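PDB 3LM3: DUF3863 domain-containing protein from Parabacteroides distasonis, which is of unknown function but is probably a carbohydrate-active enzyme, a glycoside hydrolase or deacetylase. Local coordinates for residues R71-F76 with V320-F325; E105-P110 with P144-G149. All blocks are in the same frame, centred on the assembly; numbering follows the deposited sequence. Where two conformers were deposited one is given.

Interaction 1. Residues R71-F76 with V320-F325; sequences RLTWGF and VTFGEF
Arg71 and Glu324 carry the charged part of this contact, described here for one of the two modelled conformers of Arg71. The arginine grips the carboxylate side-on: NE donates to OE1 of Glu324 at 2.9 Å, and NH2 of Arg71 reaches OE2 of Glu324 at 2.8 Å in a nearly straight bond (169°). Guanidinium and carboxylate are close to coplanar, their planes 19° apart, and OE2 is met on its syn lone pair. Arg71 attains this by bending at chi2 (-87°), which turns its outer chain toward the helix start. Its NH2 also binds Glu13 O, and NH1 binds Asn69 O.

Glu324 belongs at the same time to a capping box at the start of helix 322-332. Its backbone N donates to the N-cap side chain, Thr321 OG1, at 2.9 Å, while Thr321 N returns a bond to Glu324 OE1 at 3.1 Å, arriving from above the carboxylate plane. OE1 therefore accepts from two donors.

A further polar link comes from Thr73, whose OG1 accepts from Phe322 N at 3.0 Å, in the first turn of the helix. The same hydroxyl is hydrogen-bonded to Glu105, and it lies at the edge of the Phe322 ring.

Apolar contacts fill in between. Val320 CG1 sits over one face of the guanidinium, 3.6 Å from Arg71 NH2, and Thr321 CG2 lies against Arg71 CG at 3.7 Å.

An alanine in place of Glu324 would probably leave the Arg71 guanidinium without its anionic mate and Thr321 N without the acceptor that closes the box. Shared between arginine and helix cap, the carboxylate probably ties the segment leading into strand 73-76 to the N-terminus of helix 322-332, and in this conformer the paired charge may help to keep it ionised.

Interaction 2. Residues E105-P110 with P144-G149; sequences EVTYFP and PQSIMG
Glu105 reaches across to the turn entering the short, weakly bonded strand 146-148. From CB its chain runs extended, with CG opposite the backbone N (chi1 177°), and this carries CD to within 3.4 Å of Ser146 OG. At the tip, OE2 accepts from Gln145 N at 2.9 Å, met nearly end-on to its C-O bond, while the Ser146 hydroxyl, with OG 3.1 Å from Glu105 OE1, can give at most a weak bond, to one oxygen or the other. OE1 is also held by Thr73 OG1 and Gly323 N, so the buried carboxylate bridges three parts of the chain.

Two residues on, Thr107 OG1 donates to Ser146 O at 2.6 Å, in the carbonyl plane on a lone pair, and Thr107 CG2 packs against Met148 CG. The remaining cross-strand hydrogen bond is backbone: Met148 N to Tyr108 O, 2.9 Å.

Met148, a selenomethionine, lays CB over the Phe109 ring, 3.9 Å from its centroid and 29° off the normal, a CH-pi contact. Phe109 CA meets Met148 O at 3.3 Å.

The two strands run in roughly the same sense but splay by 55°, with axes 5.5 Å apart at closest. The strand-helix-strand order, with helix 120-138 packing on Val106, Tyr108 and Ile147, is consistent with a beta-alpha-beta unit of a distorted beta/alpha barrel, as in GH_CE-clan proteins.

The two interactions are close neighbours, their centres about 8 Å apart on the same side of the chain's centre. Strands 73-76 and 105-108 lie side by side in one parallel sheet, where Trp74 N and Glu105 O probably form a backbone bond of 2.8 Å. Along the chain the order is 71-76, 105-110, 144-149, 320-325, so interaction 2 falls wholly between the two segments of interaction 1. Interaction 2 joins segments 34 residues apart at their closest ends, whereas those of interaction 1 are 244 apart and bring helix 322-332 back to the sheet. A shared hydroxyl-carboxylate link connects the Thr73 side of interaction 1 to the Glu105 side of interaction 2 through a buried hydrogen-bonded cluster within the DUF3863 region.

Interaction 1. Residues R71-F76 with V320-F325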
loop_
_atom_site.group_PDB
_atom_site.type_symbol
_atom_site.label_atom_id
_atom_site.label_comp_id
_atom_site.label_asym_id
_atom_site.label_seq_id
_atom_site.Cartn_x
_atom_site.Cartn_y
_atom_site.Cartn_z
ATOM N N ARG A 71 -8.297 -14.275 6.132
ATOM C CA ARG A 71 -7.697 -14.711 4.877
ATOM C C ARG A 71 -6.841 -13.597 4.325
ATOM O O ARG A 71 -6.942 -12.429 4.752
ATOM C CB ARG A 71 -8.745 -15.176 3.874
ATOM C CG ARG A 71 -9.768 -14.130 3.554
ATOM C CD ARG A 71 -10.934 -14.175 4.563
ATOM N NE ARG A 71 -12.047 -13.379 4.106
ATOM C CZ ARG A 71 -13.134 -13.125 4.825
ATOM N NH1 ARG A 71 -13.278 -13.654 6.033
ATOM N NH2 ARG A 71 -14.086 -12.355 4.326
ATOM N N LEU A 72 -5.946 -13.985 3.426
ATOM C CA LEU A 72 -4.914 -13.095 2.916
ATOM C C LEU A 72 -4.692 -13.340 1.431
ATOM O O LEU A 72 -5.235 -14.270 0.835
ATOM C CB LEU A 72 -3.640 -13.284 3.723
ATOM C CG LEU A 72 -2.973 -14.659 3.756
ATOM C CD1 LEU A 72 -2.291 -15.038 2.435
ATOM C CD2 LEU A 72 -1.979 -14.739 4.955
ATOM N N THR A 73 -3.890 -12.481 0.816
ATOM C CA THR A 73 -3.501 -12.595 -0.568
ATOM C C THR A 73 -2.107 -13.155 -0.680
ATOM O O THR A 73 -1.165 -12.563 -0.148
ATOM C CB THR A 73 -3.555 -11.217 -1.229
ATOM O OG1 THR A 73 -4.894 -10.702 -1.140
ATOM C CG2 THR A 73 -3.116 -11.243 -2.686
ATOM N N TRP A 74 -1.967 -14.258 -1.402
ATOM C CA TRP A 74 -0.656 -14.785 -1.792
ATOM C C TRP A 74 -0.289 -14.159 -3.110
ATOM O O TRP A 74 -1.038 -14.263 -4.085
ATOM C CB TRP A 74 -0.752 -16.291 -1.959
ATOM C CG TRP A 74 -1.088 -17.044 -0.707
ATOM C CD1 TRP A 74 -2.328 -17.526 -0.345
ATOM C CD2 TRP A 74 -0.185 -17.449 0.341
ATOM N NE1 TRP A 74 -2.232 -18.192 0.851
ATOM C CE2 TRP A 74 -0.928 -18.157 1.289
ATOM C CE3 TRP A 74 1.198 -17.254 0.569
ATOM C CZ2 TRP A 74 -0.356 -18.701 2.441
ATOM C CZ3 TRP A 74 1.768 -17.802 1.707
ATOM C CH2 TRP A 74 1.001 -18.516 2.637
ATOM N N GLY A 75 0.855 -13.513 -3.173
ATOM C CA GLY A 75 1.298 -12.882 -4.387
ATOM C C GLY A 75 2.597 -13.494 -4.871
ATOM O O GLY A 75 3.578 -13.544 -4.121
ATOM N N PHE A 76 2.623 -13.954 -6.127
ATOM C CA PHE A 76 3.787 -14.631 -6.708
ATOM C C PHE A 76 4.404 -13.814 -7.831
ATOM O O PHE A 76 3.697 -13.315 -8.704
ATOM C CB PHE A 76 3.360 -15.946 -7.364
ATOM C CG PHE A 76 2.981 -17.059 -6.405
ATOM C CD1 PHE A 76 1.783 -17.063 -5.722
ATOM C CD2 PHE A 76 3.836 -18.120 -6.232
ATOM C CE1 PHE A 76 1.464 -18.124 -4.863
ATOM C CE2 PHE A 76 3.525 -19.170 -5.364
ATOM C CZ PHE A 76 2.360 -19.155 -4.688
ATOM N N VAL A 320 -9.101 -9.738 5.596
ATOM C CA VAL A 320 -9.628 -10.144 4.284
ATOM C C VAL A 320 -8.571 -9.949 3.210
ATOM O O VAL A 320 -7.534 -9.324 3.432
ATOM C CB VAL A 320 -10.926 -9.367 3.932
ATOM C CG1 VAL A 320 -11.972 -9.554 5.053
ATOM C CG2 VAL A 320 -10.658 -7.897 3.710
ATOM N N THR A 321 -8.836 -10.511 2.037
ATOM C CA THR A 321 -7.899 -10.389 0.936
ATOM C C THR A 321 -7.897 -8.964 0.360
ATOM O O THR A 321 -8.875 -8.223 0.519
ATOM C CB THR A 321 -8.165 -11.402 -0.183
ATOM O OG1 THR A 321 -9.295 -10.962 -0.948
ATOM C CG2 THR A 321 -8.406 -12.806 0.360
ATOM N N PHE A 322 -6.800 -8.572 -0.295
ATOM C CA PHE A 322 -6.769 -7.280 -1.003
ATOM C C PHE A 322 -7.932 -7.167 -1.955
ATOM O O PHE A 322 -8.608 -6.149 -2.002
ATOM C CB PHE A 322 -5.417 -7.083 -1.728
ATOM C CG PHE A 322 -4.345 -6.411 -0.885
ATOM C CD1 PHE A 322 -3.598 -7.140 0.013
ATOM C CD2 PHE A 322 -4.098 -5.050 -1.003
ATOM C CE1 PHE A 322 -2.606 -6.537 0.782
ATOM C CE2 PHE A 322 -3.105 -4.434 -0.236
ATOM C CZ PHE A 322 -2.366 -5.180 0.663
ATOM N N GLY A 323 -8.153 -8.207 -2.767
ATOM C CA GLY A 323 -9.214 -8.181 -3.744
ATOM C C GLY A 323 -10.594 -8.049 -3.112
ATOM O O GLY A 323 -11.459 -7.314 -3.615
ATOM N N GLU A 324 -10.848 -8.767 -2.019
ATOM C CA GLU A 324 -12.172 -8.708 -1.348
ATOM C C GLU A 324 -12.420 -7.300 -0.840
ATOM O O GLU A 324 -13.517 -6.746 -0.967
ATOM C CB GLU A 324 -12.232 -9.625 -0.128
ATOM C CG GLU A 324 -12.528 -11.023 -0.336
ATOM C CD GLU A 324 -12.655 -11.613 1.070
ATOM O OE1 GLU A 324 -11.614 -11.932 1.651
ATOM O OE2 GLU A 324 -13.765 -11.592 1.650
ATOM N N PHE A 325 -11.415 -6.708 -0.203
ATOM C CA PHE A 325 -11.568 -5.374 0.343
ATOM C C PHE A 325 -11.821 -4.371 -0.776
ATOM O O PHE A 325 -12.708 -3.530 -0.666
ATOM C CB PHE A 325 -10.342 -4.950 1.165
ATOM C CG PHE A 325 -10.424 -3.516 1.598
ATOM C CD1 PHE A 325 -11.336 -3.109 2.567
ATOM C CD2 PHE A 325 -9.654 -2.540 0.960
ATOM C CE1 PHE A 325 -11.489 -1.752 2.877
ATOM C CE2 PHE A 325 -9.796 -1.221 1.244
ATOM C CZ PHE A 325 -10.692 -0.799 2.234
#

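Interaction 2. Residues E105-P110 with P144-G149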
loop_
_atom_site.group_PDB
_atom_site.type_symbol
_atom_site.label_atom_id
_atom_site.label_comp_id
_atom_site.label_asym_id
_atom_site.label_seq_id
_atom_site.Cartn_x
_atom_site.Cartn_y
_atom_site.Cartn_z
ATOM N N GLU A 105 -6.679 -15.422 -1.394
ATOM C CA GLU A 105 -6.538 -15.016 -2.786
ATOM C C GLU A 105 -5.155 -15.467 -3.286
ATOM O O GLU A 105 -4.190 -15.505 -2.520
ATOM C CB GLU A 105 -6.690 -13.486 -2.873
ATOM C CG GLU A 105 -6.502 -12.847 -4.213
ATOM C CD GLU A 105 -6.909 -11.401 -4.228
ATOM O OE1 GLU A 105 -6.521 -10.650 -3.313
ATOM O OE2 GLU A 105 -7.632 -10.985 -5.164
ATOM N N VAL A 106 -5.054 -15.748 -4.583
ATOM C CA VAL A 106 -3.804 -16.103 -5.226
ATOM C C VAL A 106 -3.639 -15.217 -6.435
ATOM O O VAL A 106 -4.494 -15.205 -7.341
ATOM C CB VAL A 106 -3.821 -17.570 -5.677
ATOM C CG1 VAL A 106 -2.416 -17.970 -6.280
ATOM C CG2 VAL A 106 -4.205 -18.502 -4.491
ATOM N N THR A 107 -2.578 -14.420 -6.441
ATOM C CA THR A 107 -2.401 -13.500 -7.547
ATOM C C THR A 107 -0.951 -13.197 -7.854
ATOM O O THR A 107 -0.027 -13.794 -7.305
ATOM C CB THR A 107 -3.223 -12.178 -7.318
ATOM O OG1 THR A 107 -3.367 -11.517 -8.582
ATOM C CG2 THR A 107 -2.547 -11.257 -6.262
ATOM N N TYR A 108 -0.775 -12.352 -8.863
ATOM C CA TYR A 108 0.518 -11.952 -9.424
ATOM C C TYR A 108 1.083 -10.765 -8.660
ATOM O O TYR A 108 0.375 -9.785 -8.375
ATOM C CB TYR A 108 0.319 -11.591 -10.903
ATOM C CG TYR A 108 1.568 -11.348 -11.718
ATOM C CD1 TYR A 108 2.670 -12.145 -11.571
ATOM C CD2 TYR A 108 1.629 -10.321 -12.662
ATOM C CE1 TYR A 108 3.845 -11.920 -12.330
ATOM C CE2 TYR A 108 2.781 -10.119 -13.432
ATOM C CZ TYR A 108 3.892 -10.921 -13.234
ATOM O OH TYR A 108 5.109 -10.798 -13.906
ATOM N N PHE A 109 2.384 -10.837 -8.370
ATOM C CA PHE A 109 3.153 -9.800 -7.648
ATOM C C PHE A 109 4.452 -9.587 -8.412
ATOM O O PHE A 109 5.475 -10.194 -8.084
ATOM C CB PHE A 109 3.433 -10.247 -6.202
ATOM C CG PHE A 109 3.784 -9.134 -5.257
ATOM C CD1 PHE A 109 4.642 -8.128 -5.606
ATOM C CD2 PHE A 109 3.256 -9.114 -3.983
ATOM C CE1 PHE A 109 4.960 -7.095 -4.704
ATOM C CE2 PHE A 109 3.551 -8.109 -3.090
ATOM C CZ PHE A 109 4.405 -7.080 -3.464
ATOM N N PRO A 110 4.426 -8.708 -9.448
ATOM C CA PRO A 110 5.573 -8.547 -10.357
ATOM C C PRO A 110 6.723 -7.701 -9.807
ATOM O O PRO A 110 7.141 -6.733 -10.435
ATOM C CB PRO A 110 4.933 -7.898 -11.596
ATOM C CG PRO A 110 3.753 -7.220 -11.096
ATOM C CD PRO A 110 3.214 -8.117 -10.023
ATOM N N PRO A 144 -8.201 -14.192 -9.672
ATOM C CA PRO A 144 -8.022 -13.311 -8.533
ATOM C C PRO A 144 -8.886 -12.046 -8.654
ATOM O O PRO A 144 -9.292 -11.688 -9.762
ATOM C CB PRO A 144 -6.522 -13.003 -8.589
ATOM C CG PRO A 144 -6.209 -13.024 -10.000
ATOM C CD PRO A 144 -7.027 -14.191 -10.555
ATOM N N GLN A 145 -9.161 -11.386 -7.540
ATOM C CA GLN A 145 -9.906 -10.132 -7.557
ATOM C C GLN A 145 -8.975 -8.920 -7.592
ATOM O O GLN A 145 -9.447 -7.819 -7.830
ATOM C CB GLN A 145 -10.824 -10.046 -6.343
ATOM C CG GLN A 145 -11.977 -11.023 -6.399
ATOM C CD GLN A 145 -12.835 -10.953 -5.159
ATOM O OE1 GLN A 145 -12.355 -11.234 -4.065
ATOM N NE2 GLN A 145 -14.107 -10.576 -5.320
ATOM N N SER A 146 -7.663 -9.116 -7.400
ATOM C CA SER A 146 -6.681 -8.017 -7.441
ATOM C C SER A 146 -5.402 -8.510 -8.087
ATOM O O SER A 146 -5.229 -9.743 -8.258
ATOM C CB SER A 146 -6.359 -7.527 -6.019
ATOM O OG SER A 146 -5.628 -8.489 -5.289
ATOM N N ILE A 147 -4.542 -7.552 -8.444
ATOM C CA ILE A 147 -3.140 -7.777 -8.783
ATOM C C ILE A 147 -2.305 -6.958 -7.803
ATOM O O ILE A 147 -2.645 -5.812 -7.501
ATOM C CB ILE A 147 -2.837 -7.302 -10.225
ATOM C CG1 ILE A 147 -3.615 -8.150 -11.221
ATOM C CG2 ILE A 147 -1.320 -7.316 -10.559
ATOM C CD1 ILE A 147 -3.077 -9.587 -11.472
HETATM N N MSE A 148 -1.196 -7.527 -7.330
HETATM C CA MSE A 148 -0.281 -6.859 -6.394
HETATM C C MSE A 148 0.826 -6.188 -7.186
HETATM O O MSE A 148 1.939 -6.702 -7.284
HETATM C CB MSE A 148 0.302 -7.846 -5.379
HETATM C CG MSE A 148 -0.750 -8.554 -4.517
HETATM SE SE MSE A 148 -1.927 -7.363 -3.468
HETATM C CE MSE A 148 -0.593 -6.538 -2.340
ATOM N N GLY A 149 0.490 -5.065 -7.809
ATOM C CA GLY A 149 1.367 -4.470 -8.806
ATOM C C GLY A 149 2.481 -3.588 -8.306
ATOM O O GLY A 149 3.568 -3.559 -8.910
#